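Local coordinates for taurocyamine kinase (Schistosoma mansoni, PDB 4WOD), which catalyses the reversible, magnesium-dependent transfer of phosphate from ATP to taurocyamine, giving N-phosphotaurocyamine and ADP, at residues A[120-125]-A[276-281]; A[183-188]-A[205-210]. The protein carries 4 engineered substitutions. One frame throughout, in Å; residues are numbered along the deposited sequence.

Contact 1 of 2, residues A[120-125]-A[276-281]; sequences TRVRLG and LRASVH
Arg277 meets two arginines of the neighbouring strand, Arg121 and Arg123, on one face of the sheet. Its chain runs straight out and then turns at CG-CD (chi3 98°), which swings the guanidinium along the strand towards Arg121. There NH1 of Arg121 comes 3.0 Å from NH1 of Arg277, approaching the edge of the Arg277 group close to its plane, with the two guanidinium planes 51° apart. Both atoms are donors, so the approach is not a hydrogen bond. The charge of Arg277 is answered on strand 318-323, where its NH2 forms a salt bridge with Asp320. Arg123 is used differently: bent at chi2 and chi3, it lays its guanidinium flat over the aliphatic base of Arg277, whose CB sits 3.7 Å from CZ of Arg123, centred over one face. Hydrogen bonds from NH2 of Arg123 to Asn271 OD1 and Thr275 O hold that group in place. The two backbones are antiparallel neighbours in the central sheet of the phosphagen kinase catalytic domain; residues of both strands are predicted to bind ATP, and the gathering of arginines on this face is consistent with a place for the nucleotide's negative charge. Arg121 N donates to Ser279 O at 2.9 Å and Ser279 N returns a bond to Arg121 O at 2.8 Å, a hydrogen-bonded pair; Arg123 and Arg277 form the next, with Arg123 N reaching Arg277 O at 2.9 Å. The other face is largely apolar. CD1 of Leu276 lies 3.6 Å from CG1 of Val122, the two side chains crossing at a slant, while CB of Ala278 stands 4.0 Å from CG2 of Val122. Helix 236-251 packs against this side, bringing Val239 and Leu243 onto Val122.

Contact 2 of 2, residues A[183-188]-A[205-210]; sequences FLFRND and RGIFIN
Ile207 meets the backbone and side chains of residues 183-185 of the loop together. Its CD1 methyl lies 3.5 Å from the carbonyl oxygen of Phe183, an oxygen whose hydrogen bond comes from Trp218 NE1 on the adjacent strand. The other branch, CG2, reaches CD1 of Leu184 at 3.8 Å and CE2 of Phe185 at 3.7 Å, the Phe185 ring and Ile207 running past each other in opposite directions. With its CG placed between the backbone N and the carbonyl carbon (chi1 57°), Phe185 drops its ring towards the start of strand 206-210. The rim of the ring then faces the main chain: Gly206 O lies in the ring plane, 3.6 Å from CE2, where the slightly positive edge of the ring would suit it. Trp218 also meets this ring, with the planes steeply inclined. At the far end Phe183 and Ile209 cross at about a right angle; CD1 of Ile209 comes within 3.4 Å of CD2 of Phe183, and CG2 of Ile209 stands over one face of the ring, displaced toward the rim. Beyond Phe185 the loop lifts off the strand and the packing gives way to solvent. Asn187 centres an inverse gamma turn, and the exposed Arg186 and Asp188 pair with each other through a salt bridge, NH2 of Arg186 lying 2.8 Å from OD2 of Asp188, although its hydrogen-bond geometry is weak. The compact hydrophobic part packs the loop that follows helix 172-180, next to His182, predicted to bind ATP, against the antiparallel sheet of the phosphagen kinase catalytic domain.

In the fold
Both contacts involve the same eight-stranded antiparallel sheet, with centres about 17 Å apart and nearest atoms about 10 Å apart. Contact 1 joins two adjacent strands near the middle of that sheet; contact 2 lays a loop on strand 206-210, second from one end. The chain between the strands of contact 1 includes all of contact 2. Their touching residues are mostly buried in each case, yet the chemistry differs: paired backbone bonds and clustered arginines in 120-125 with 276-281, apolar side chains and aromatic rings in 183-188 with 205-210, whose loop then runs out to the surface. Arg123 lies about 6 Å from the bound arginine, Phe185 about 11 Å, side chain to ligand.

Contact 1 of 2, residues A[120-125]-A[276-281]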
# COMPACT_ATOMS: atom_id res chain seq x y z
N THR A 120 18.58 15.32 11.12
CA THR A 120 17.40 15.27 11.95
C THR A 120 16.84 16.68 11.99
O THR A 120 17.59 17.65 12.05
CB THR A 120 17.73 14.78 13.38
OG1 THR A 120 18.28 13.46 13.33
CG2 THR A 120 16.48 14.77 14.28
N ARG A 121 15.52 16.78 11.94
CA ARG A 121 14.89 18.08 11.83
C ARG A 121 13.55 18.04 12.56
O ARG A 121 12.86 17.03 12.50
CB ARG A 121 14.75 18.44 10.34
CG ARG A 121 13.67 19.44 9.97
CD ARG A 121 13.69 19.71 8.45
NE ARG A 121 12.63 20.62 8.00
CZ ARG A 121 11.33 20.34 7.99
NH1 ARG A 121 10.89 19.15 8.39
NH2 ARG A 121 10.45 21.24 7.55
N VAL A 122 13.20 19.09 13.30
CA VAL A 122 11.84 19.22 13.84
C VAL A 122 11.25 20.59 13.46
O VAL A 122 11.90 21.64 13.58
CB VAL A 122 11.79 19.01 15.38
CG1 VAL A 122 10.35 18.94 15.86
CG2 VAL A 122 12.51 17.73 15.77
N ARG A 123 10.02 20.55 12.98
CA ARG A 123 9.34 21.73 12.46
C ARG A 123 8.01 21.94 13.17
O ARG A 123 7.31 20.98 13.48
CB ARG A 123 9.10 21.57 10.95
CG ARG A 123 8.26 22.67 10.31
CD ARG A 123 7.29 22.10 9.28
NE ARG A 123 6.03 21.69 9.90
CZ ARG A 123 5.18 20.81 9.36
NH1 ARG A 123 5.46 20.25 8.19
NH2 ARG A 123 4.06 20.50 10.00
N LEU A 124 7.68 23.20 13.45
CA LEU A 124 6.34 23.59 13.84
C LEU A 124 5.94 24.91 13.17
O LEU A 124 6.77 25.60 12.56
CB LEU A 124 6.21 23.72 15.36
CG LEU A 124 7.15 24.60 16.18
CD1 LEU A 124 6.88 26.10 16.03
CD2 LEU A 124 7.09 24.17 17.64
N GLY A 125 4.67 25.26 13.32
CA GLY A 125 4.11 26.46 12.74
C GLY A 125 3.18 27.14 13.74
O GLY A 125 2.71 26.49 14.68
N LEU A 276 3.43 19.73 14.63
CA LEU A 276 4.80 19.27 14.72
C LEU A 276 5.14 18.17 13.72
O LEU A 276 4.44 17.16 13.63
CB LEU A 276 5.09 18.78 16.15
CG LEU A 276 6.56 18.53 16.52
CD1 LEU A 276 7.10 19.69 17.34
CD2 LEU A 276 6.70 17.22 17.27
N ARG A 277 6.22 18.38 12.97
CA ARG A 277 6.78 17.32 12.12
C ARG A 277 8.22 17.10 12.50
O ARG A 277 9.09 17.93 12.20
CB ARG A 277 6.68 17.66 10.63
CG ARG A 277 7.07 16.48 9.74
CD ARG A 277 7.07 16.84 8.24
NE ARG A 277 8.43 17.14 7.78
CZ ARG A 277 9.20 16.30 7.08
NH1 ARG A 277 10.42 16.66 6.72
NH2 ARG A 277 8.74 15.11 6.74
N ALA A 278 8.45 16.00 13.22
CA ALA A 278 9.79 15.58 13.58
C ALA A 278 10.22 14.57 12.55
O ALA A 278 9.46 13.66 12.25
CB ALA A 278 9.80 14.96 14.96
N SER A 279 11.43 14.68 12.05
CA SER A 279 11.84 13.75 11.01
C SER A 279 13.35 13.52 10.93
O SER A 279 14.13 14.32 11.45
CB SER A 279 11.34 14.25 9.67
OG SER A 279 12.14 15.32 9.25
N VAL A 280 13.74 12.44 10.27
CA VAL A 280 15.12 12.21 9.86
C VAL A 280 15.19 11.94 8.36
O VAL A 280 14.22 11.44 7.77
CB VAL A 280 15.77 11.00 10.58
CG1 VAL A 280 15.93 11.30 12.04
CG2 VAL A 280 14.94 9.69 10.35
N HIS A 281 16.33 12.30 7.76
CA HIS A 281 16.70 11.76 6.45
C HIS A 281 17.54 10.52 6.70
O HIS A 281 18.64 10.61 7.26
CB HIS A 281 17.48 12.78 5.62
CG HIS A 281 16.62 13.72 4.86
ND1 HIS A 281 15.56 14.40 5.43
CD2 HIS A 281 16.66 14.11 3.56
CE1 HIS A 281 14.98 15.16 4.52
NE2 HIS A 281 15.63 15.00 3.37

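Contact 2 of 2, residues A[183-188]-A[205-210]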
# COMPACT_ATOMS: atom_id res chain seq x y z
N PHE A 183 17.93 27.51 3.07
CA PHE A 183 17.35 28.36 4.09
C PHE A 183 16.21 29.20 3.53
O PHE A 183 15.39 29.74 4.28
CB PHE A 183 18.41 29.26 4.70
CG PHE A 183 19.47 28.52 5.45
CD1 PHE A 183 19.19 27.28 6.02
CD2 PHE A 183 20.74 29.04 5.58
CE1 PHE A 183 20.16 26.58 6.71
CE2 PHE A 183 21.73 28.35 6.28
CZ PHE A 183 21.43 27.12 6.84
N LEU A 184 16.15 29.33 2.21
CA LEU A 184 15.21 30.28 1.62
C LEU A 184 14.08 29.59 0.89
O LEU A 184 14.28 28.59 0.20
CB LEU A 184 15.94 31.23 0.67
CG LEU A 184 15.10 32.38 0.11
CD1 LEU A 184 14.46 33.16 1.25
CD2 LEU A 184 15.95 33.29 -0.75
N PHE A 185 12.88 30.13 1.05
CA PHE A 185 11.73 29.61 0.35
C PHE A 185 11.47 30.42 -0.90
O PHE A 185 11.88 31.58 -0.98
CB PHE A 185 10.49 29.59 1.25
CG PHE A 185 10.11 30.94 1.83
CD1 PHE A 185 9.25 31.79 1.15
CD2 PHE A 185 10.55 31.31 3.09
CE1 PHE A 185 8.85 32.98 1.70
CE2 PHE A 185 10.17 32.52 3.64
CZ PHE A 185 9.31 33.36 2.94
N ARG A 186 10.80 29.80 -1.86
CA ARG A 186 10.54 30.44 -3.14
C ARG A 186 9.05 30.41 -3.46
O ARG A 186 8.30 29.67 -2.83
CB ARG A 186 11.34 29.77 -4.26
CG ARG A 186 12.85 29.93 -4.15
CD ARG A 186 13.58 29.17 -5.26
NE ARG A 186 13.07 27.81 -5.42
CZ ARG A 186 13.31 27.04 -6.48
NH1 ARG A 186 14.06 27.50 -7.48
NH2 ARG A 186 12.81 25.82 -6.55
N ASN A 187 8.64 31.21 -4.43
CA ASN A 187 7.27 31.21 -4.91
C ASN A 187 7.09 30.21 -6.04
O ASN A 187 6.80 30.59 -7.17
CB ASN A 187 6.84 32.60 -5.36
CG ASN A 187 7.84 33.25 -6.32
OD1 ASN A 187 9.05 33.13 -6.15
ND2 ASN A 187 7.33 33.96 -7.32
N ASP A 188 7.26 28.93 -5.74
CA ASP A 188 7.24 27.91 -6.79
C ASP A 188 6.20 26.79 -6.60
O ASP A 188 6.24 25.79 -7.31
CB ASP A 188 8.64 27.29 -6.93
CG ASP A 188 9.08 26.53 -5.68
OD1 ASP A 188 8.43 26.65 -4.62
OD2 ASP A 188 10.11 25.82 -5.77
N ARG A 205 7.54 39.30 3.93
CA ARG A 205 8.11 37.96 4.07
C ARG A 205 9.60 38.01 4.36
O ARG A 205 10.31 38.92 3.93
CB ARG A 205 7.87 37.15 2.81
CG ARG A 205 6.39 36.97 2.51
CD ARG A 205 6.15 36.86 1.04
NE ARG A 205 4.80 36.40 0.76
CZ ARG A 205 3.82 37.17 0.30
NH1 ARG A 205 4.05 38.46 0.06
NH2 ARG A 205 2.62 36.65 0.07
N GLY A 206 10.08 36.99 5.07
CA GLY A 206 11.50 36.89 5.32
C GLY A 206 11.90 35.62 6.01
O GLY A 206 11.06 34.75 6.31
N ILE A 207 13.21 35.49 6.25
CA ILE A 207 13.73 34.34 6.98
C ILE A 207 14.68 34.78 8.08
O ILE A 207 15.32 35.83 7.97
CB ILE A 207 14.47 33.33 6.06
CG1 ILE A 207 15.75 33.94 5.49
CG2 ILE A 207 13.59 32.88 4.92
CD1 ILE A 207 16.64 32.92 4.82
N PHE A 208 14.77 33.97 9.12
CA PHE A 208 15.67 34.24 10.24
C PHE A 208 16.54 33.01 10.49
O PHE A 208 16.03 31.89 10.52
CB PHE A 208 14.88 34.62 11.50
CG PHE A 208 15.75 34.86 12.71
CD1 PHE A 208 16.18 36.14 13.03
CD2 PHE A 208 16.15 33.80 13.53
CE1 PHE A 208 16.99 36.37 14.14
CE2 PHE A 208 16.96 34.02 14.64
CZ PHE A 208 17.38 35.30 14.94
N ILE A 209 17.84 33.23 10.66
CA ILE A 209 18.80 32.16 10.91
C ILE A 209 19.69 32.54 12.08
O ILE A 209 20.16 33.68 12.17
CB ILE A 209 19.70 31.88 9.69
CG1 ILE A 209 18.98 32.16 8.38
CG2 ILE A 209 20.28 30.44 9.73
CD1 ILE A 209 19.84 31.96 7.17
N ASN A 210 19.93 31.59 12.99
CA ASN A 210 20.85 31.87 14.09
C ASN A 210 22.29 31.64 13.64
O ASN A 210 22.54 31.12 12.55
CB ASN A 210 20.52 31.04 15.34
CG ASN A 210 20.77 29.53 15.17
OD1 ASN A 210 20.79 28.98 14.07
ND2 ASN A 210 20.92 28.85 16.30